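Local coordinates for protein putative histidinol-phosphate aminotransferase (Burkholderia pseudomallei, PDB 3P1T) that probably catalyses the pyridoxal-phosphate-dependent transamination of L-histidinol phosphate with 2-oxoglutarate, a step of histidine biosynthesis, at residues Met57-Glu62 with Ala236-Leu241; Phe115-Thr120 with Asn128-Val133. All blocks are in the same frame, centred on the assembly; numbering follows the deposited sequence. Where two conformers were deposited one is given.

Overall arrangement
Contact 1 and contact 2 lie on opposite sides of the chain's centre. Their own centres are about 37 Å apart, and their nearest atoms stay about 29 Å from each other. The seven-stranded mixed sheet of the fold type I pyridoxal-phosphate enzymes lies between them, with an outermost strand at each. Contact 1 packs helix 52-64 against helix 231-241 near strand 71-74. Contact 2 sits at the other outermost strand, 113-117, and closes a short connection within the sequence that separates the two halves of contact 1. Helix 231-241 also touches the second subunit, whereas no other chain reaches the segments of contact 2.

Contact 1. Residues Met57-Glu62 with Ala236-Leu241; sequences MRKLAE and ALEAAL
Leu60 meets Leu237 and Leu241 across the close side of two helices, 52-64 and 231-241. One branch of Leu60 does the work. Its CD2 lies 3.7 Å from CD1 of Leu241 and 4.1 Å from CD2 of Leu237. The contact is between methyl groups, and Leu60 lies roughly perpendicular to both leucines. Leu237 has its CG anti to the backbone N (chi1 177°), which brings its CD2 to this meeting point. CD1 of Leu241 also reaches the backbone of helix 52-64, 4.3 Å from the carbonyl carbon of Lys59. All three leucines are buried. The two helices pack beside edge strand 71-74 of the large seven-stranded sheet, which adds Leu71 against Leu60 and Leu73 against Leu237. Phe196 touches both Leu60 and Leu237. Ala236 of helix 231-241 touches Leu232 of the second subunit.

The other side is looser and polar. Here Lys59 and Glu238 are only partly exposed, and their long side chains span the gap between the helices. The local axes stay 10.2 Å apart at their closest and run at 25° to each other, nearly parallel. The Lys59 chain bends at chi2 and chi4, while Glu238 is extended beyond CG. NZ of Lys59 gives a hydrogen bond of 2.8 Å to OE2 of Glu238, as part of a salt bridge. It comes from above the carboxylate, 36° out of its plane. Arg55, one turn earlier in helix 52-64, forms a second salt bridge to the same OE2. Arg58 pairs with Glu62 of its own helix in a salt bridge whose hydrogen bond is weak.

Two cationic side chains of one helix therefore share a single oxygen of Glu238. This would be expected to favour the charged carboxylate and to add an electrostatic link beside the leucine packing.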
loop_
_atom_site.group_PDB
_atom_site.type_symbol
_atom_site.label_atom_id
_atom_site.label_comp_id
_atom_site.label_asym_id
_atom_site.label_seq_id
_atom_site.Cartn_x
_atom_site.Cartn_y
_atom_site.Cartn_z
HETATM N N MSE A 57 11.558 0.042 -10.807
HETATM C CA MSE A 57 12.168 1.318 -10.356
HETATM C C MSE A 57 13.008 1.922 -11.466
HETATM O O MSE A 57 12.906 3.122 -11.718
HETATM C CB MSE A 57 13.026 1.149 -9.087
HETATM C CG MSE A 57 12.199 0.913 -7.826
HETATM SE SE MSE A 57 10.961 2.357 -7.503
HETATM C CE MSE A 57 12.126 3.744 -6.924
ATOM N N ARG A 58 13.783 1.068 -12.158
ATOM C CA ARG A 58 14.643 1.423 -13.266
ATOM C C ARG A 58 13.793 1.872 -14.438
ATOM O O ARG A 58 14.129 2.874 -15.068
ATOM C CB ARG A 58 15.519 0.222 -13.624
ATOM C CG ARG A 58 16.453 0.424 -14.814
ATOM C CD ARG A 58 17.223 -0.842 -15.188
ATOM N NE ARG A 58 16.361 -2.005 -15.451
ATOM C CZ ARG A 58 15.747 -2.259 -16.606
ATOM N NH1 ARG A 58 15.852 -1.413 -17.625
ATOM N NH2 ARG A 58 15.004 -3.349 -16.743
ATOM N N LYS A 59 12.677 1.149 -14.713
ATOM C CA LYS A 59 11.741 1.471 -15.802
ATOM C C LYS A 59 11.129 2.867 -15.581
ATOM O O LYS A 59 11.044 3.632 -16.532
ATOM C CB LYS A 59 10.632 0.402 -15.926
ATOM C CG LYS A 59 10.746 -0.547 -17.130
ATOM C CD LYS A 59 11.807 -1.643 -16.971
ATOM C CE LYS A 59 11.913 -2.546 -18.180
ATOM N NZ LYS A 59 10.676 -3.345 -18.415
ATOM N N LEU A 60 10.737 3.200 -14.332
ATOM C CA LEU A 60 10.207 4.503 -13.943
ATOM C C LEU A 60 11.227 5.603 -14.213
ATOM O O LEU A 60 10.879 6.645 -14.781
ATOM C CB LEU A 60 9.815 4.510 -12.455
ATOM C CG LEU A 60 8.522 3.811 -12.083
ATOM C CD1 LEU A 60 8.463 3.551 -10.578
ATOM C CD2 LEU A 60 7.290 4.595 -12.571
ATOM N N ALA A 61 12.495 5.352 -13.834
ATOM C CA ALA A 61 13.618 6.267 -14.007
ATOM C C ALA A 61 13.819 6.598 -15.476
ATOM O O ALA A 61 14.026 7.768 -15.813
ATOM C CB ALA A 61 14.879 5.653 -13.425
ATOM N N GLU A 62 13.706 5.570 -16.348
ATOM C CA GLU A 62 13.828 5.676 -17.799
ATOM C C GLU A 62 12.684 6.494 -18.359
ATOM O O GLU A 62 12.916 7.422 -19.139
ATOM C CB GLU A 62 13.847 4.280 -18.441
ATOM C CG GLU A 62 15.234 3.764 -18.797
ATOM C CD GLU A 62 15.441 2.261 -18.631
ATOM O OE1 GLU A 62 14.657 1.470 -19.208
ATOM O OE2 GLU A 62 16.421 1.875 -17.951
ATOM N N ALA A 236 1.591 -4.422 -13.472
ATOM C CA ALA A 236 0.575 -3.576 -14.082
ATOM C C ALA A 236 1.204 -2.236 -14.498
ATOM O O ALA A 236 1.172 -1.880 -15.691
ATOM C CB ALA A 236 -0.580 -3.363 -13.121
ATOM N N LEU A 237 1.866 -1.557 -13.529
ATOM C CA LEU A 237 2.541 -0.283 -13.732
ATOM C C LEU A 237 3.583 -0.392 -14.845
ATOM O O LEU A 237 3.605 0.468 -15.744
ATOM C CB LEU A 237 3.195 0.202 -12.432
ATOM C CG LEU A 237 4.004 1.494 -12.529
ATOM C CD1 LEU A 237 3.149 2.644 -12.959
ATOM C CD2 LEU A 237 4.673 1.807 -11.235
ATOM N N GLU A 238 4.401 -1.464 -14.815
ATOM C CA GLU A 238 5.429 -1.696 -15.822
ATOM C C GLU A 238 4.836 -1.703 -17.250
ATOM O O GLU A 238 5.412 -1.076 -18.138
ATOM C CB GLU A 238 6.134 -3.008 -15.543
ATOM C CG GLU A 238 7.285 -3.271 -16.482
ATOM C CD GLU A 238 8.056 -4.526 -16.168
ATOM O OE1 GLU A 238 7.419 -5.552 -15.825
ATOM O OE2 GLU A 238 9.303 -4.482 -16.281
ATOM N N ALA A 239 3.688 -2.387 -17.448
ATOM C CA ALA A 239 2.991 -2.476 -18.728
ATOM C C ALA A 239 2.373 -1.137 -19.109
ATOM O O ALA A 239 2.401 -0.781 -20.282
ATOM C CB ALA A 239 1.918 -3.548 -18.665
ATOM N N ALA A 240 1.853 -0.378 -18.121
ATOM C CA ALA A 240 1.235 0.929 -18.364
ATOM C C ALA A 240 2.257 1.968 -18.842
ATOM O O ALA A 240 1.869 2.924 -19.523
ATOM C CB ALA A 240 0.548 1.433 -17.106
ATOM N N LEU A 241 3.543 1.781 -18.510
ATOM C CA LEU A 241 4.602 2.709 -18.904
ATOM C C LEU A 241 5.025 2.469 -20.351
ATOM O O LEU A 241 5.496 3.395 -21.016
ATOM C CB LEU A 241 5.817 2.615 -17.972
ATOM C CG LEU A 241 5.603 2.927 -16.491
ATOM C CD1 LEU A 241 6.850 2.661 -15.732
ATOM C CD2 LEU A 241 5.160 4.356 -16.261
#

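Contact 2. Residues Phe115-Thr120 with Asn128-Val133; sequences FEIGLT and NDLAQV
The Phe115 ring approaches Asp129 and Gln132 with its outer end. At its edge, near the ring plane, lies the backbone O of Asp129, 3.8 Å from CE2. In one of its two modelled conformers Gln132 brings OE1 obliquely to within 3.7 Å of CZ of Phe115; its exact pose is doubtful. With chi1 at 174° the ring swings away from its own backbone N and out to the helix end. The ring also lies near Arg92 of the neighbouring strand.

The carboxylate of Asp129 takes up the backbone N-H of Gly118, the first residue after the strand. Its OD2 accepts this hydrogen bond of 2.8 Å from N of Gly118, with an N-H...O angle of 162°. The donor arrives on the anti side, 24° out of the carboxylate plane.

Strand 113-117 is an outermost strand of the seven-stranded mixed sheet of the aminotransferase fold. It runs parallel to strand 92-96, to which Phe115 and Ile117 are joined by backbone hydrogen bonds. After it the chain loops into the short helix 127-130, then turns through a type I beta turn from Leu130 to Val133.

Ile117 packs against the end of the helix and the turn. On the helix, CB of Asp129 lies 3.9 Å from CG2 of Ile117, and the two side chains run alongside each other, pointing opposite ways. CD1 of Ile117 reaches the two ends of the turn, CD1 of Leu130 at 3.8 Å and CG2 of Val133 at 4.1 Å. Leu130 also touches Gln159 and Leu160 of helix 154-163, while the backbone O of Val133 accepts a hydrogen bond from Arg163.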
loop_
_atom_site.group_PDB
_atom_site.type_symbol
_atom_site.label_atom_id
_atom_site.label_comp_id
_atom_site.label_asym_id
_atom_site.label_seq_id
_atom_site.Cartn_x
_atom_site.Cartn_y
_atom_site.Cartn_z
ATOM N N PHE A 115 -2.623 26.666 7.166
ATOM C CA PHE A 115 -3.080 27.948 6.637
ATOM C C PHE A 115 -3.559 27.718 5.225
ATOM O O PHE A 115 -2.919 26.971 4.489
ATOM C CB PHE A 115 -1.998 29.043 6.708
ATOM C CG PHE A 115 -2.405 30.341 6.023
ATOM C CD1 PHE A 115 -3.288 31.224 6.633
ATOM C CD2 PHE A 115 -1.922 30.664 4.753
ATOM C CE1 PHE A 115 -3.685 32.411 5.980
ATOM C CE2 PHE A 115 -2.316 31.850 4.103
ATOM C CZ PHE A 115 -3.191 32.719 4.722
ATOM N N GLU A 116 -4.674 28.341 4.834
ATOM C CA GLU A 116 -5.211 28.121 3.487
ATOM C C GLU A 116 -5.288 29.396 2.657
ATOM O O GLU A 116 -5.661 30.451 3.166
ATOM C CB GLU A 116 -6.605 27.499 3.543
ATOM C CG GLU A 116 -6.607 26.060 4.005
ATOM C CD GLU A 116 -7.993 25.483 4.162
ATOM O OE1 GLU A 116 -8.878 26.180 4.707
ATOM O OE2 GLU A 116 -8.195 24.325 3.739
ATOM N N ILE A 117 -4.940 29.259 1.364
ATOM C CA ILE A 117 -4.994 30.312 0.345
ATOM C C ILE A 117 -6.350 30.235 -0.334
ATOM O O ILE A 117 -6.691 29.214 -0.926
ATOM C CB ILE A 117 -3.830 30.206 -0.683
ATOM C CG1 ILE A 117 -2.470 30.284 0.000
ATOM C CG2 ILE A 117 -3.963 31.274 -1.782
ATOM C CD1 ILE A 117 -1.321 29.924 -0.882
ATOM N N GLY A 118 -7.097 31.320 -0.257
ATOM C CA GLY A 118 -8.402 31.418 -0.894
ATOM C C GLY A 118 -8.321 31.665 -2.385
ATOM O O GLY A 118 -7.221 31.766 -2.956
ATOM N N LEU A 119 -9.493 31.752 -3.028
ATOM C CA LEU A 119 -9.550 31.998 -4.465
ATOM C C LEU A 119 -10.284 33.292 -4.773
ATOM O O LEU A 119 -11.168 33.718 -4.021
ATOM C CB LEU A 119 -10.222 30.835 -5.230
ATOM C CG LEU A 119 -9.653 29.416 -5.067
ATOM C CD1 LEU A 119 -10.418 28.443 -5.918
ATOM C CD2 LEU A 119 -8.164 29.335 -5.417
ATOM N N THR A 120 -9.925 33.908 -5.908
ATOM C CA THR A 120 -10.588 35.096 -6.438
ATOM C C THR A 120 -11.899 34.619 -7.071
ATOM O O THR A 120 -12.161 33.415 -7.108
ATOM C CB THR A 120 -9.672 35.862 -7.434
ATOM O OG1 THR A 120 -9.525 35.114 -8.650
ATOM C CG2 THR A 120 -8.307 36.237 -6.846
ATOM N N ASN A 128 -3.510 38.196 -1.702
ATOM C CA ASN A 128 -3.364 38.630 -0.312
ATOM C C ASN A 128 -2.948 37.482 0.563
ATOM O O ASN A 128 -2.107 37.677 1.436
ATOM C CB ASN A 128 -4.658 39.248 0.226
ATOM C CG ASN A 128 -5.141 40.424 -0.582
ATOM O OD1 ASN A 128 -4.436 41.424 -0.764
ATOM N ND2 ASN A 128 -6.347 40.308 -1.115
ATOM N N ASP A 129 -3.525 36.293 0.339
ATOM C CA ASP A 129 -3.173 35.086 1.075
ATOM C C ASP A 129 -1.804 34.566 0.594
ATOM O O ASP A 129 -0.982 34.158 1.409
ATOM C CB ASP A 129 -4.265 34.009 0.918
ATOM C CG ASP A 129 -5.607 34.330 1.553
ATOM O OD1 ASP A 129 -5.623 35.045 2.589
ATOM O OD2 ASP A 129 -6.633 33.787 1.080
ATOM N N LEU A 130 -1.545 34.635 -0.723
ATOM C CA LEU A 130 -0.305 34.191 -1.354
ATOM C C LEU A 130 0.888 35.006 -0.837
ATOM O O LEU A 130 1.988 34.478 -0.719
ATOM C CB LEU A 130 -0.465 34.325 -2.865
ATOM C CG LEU A 130 0.498 33.573 -3.768
ATOM C CD1 LEU A 130 0.594 32.111 -3.398
ATOM C CD2 LEU A 130 0.075 33.708 -5.233
ATOM N N ALA A 131 0.641 36.255 -0.446
ATOM C CA ALA A 131 1.640 37.155 0.130
ATOM C C ALA A 131 1.993 36.772 1.578
ATOM O O ALA A 131 3.015 37.248 2.081
ATOM C CB ALA A 131 1.119 38.581 0.098
ATOM N N GLN A 132 1.151 35.938 2.247
ATOM C CA GLN A 132 1.359 35.526 3.637
ATOM C C GLN A 132 2.258 34.281 3.698
ATOM O O GLN A 132 2.636 33.859 4.797
ATOM C CB GLN A 132 0.017 35.279 4.365
ATOM C CG GLN A 132 -0.785 36.565 4.637
ATOM C CD GLN A 132 -2.116 36.339 5.325
ATOM O OE1 GLN A 132 -2.194 35.858 6.468
ATOM N NE2 GLN A 132 -3.188 36.784 4.683
ATOM N N VAL A 133 2.624 33.706 2.533
ATOM C CA VAL A 133 3.512 32.531 2.464
ATOM C C VAL A 133 4.897 32.944 2.981
ATOM O O VAL A 133 5.398 33.988 2.550
ATOM C CB VAL A 133 3.571 31.961 1.020
ATOM C CG1 VAL A 133 4.713 30.960 0.851
ATOM C CG2 VAL A 133 2.236 31.342 0.617
#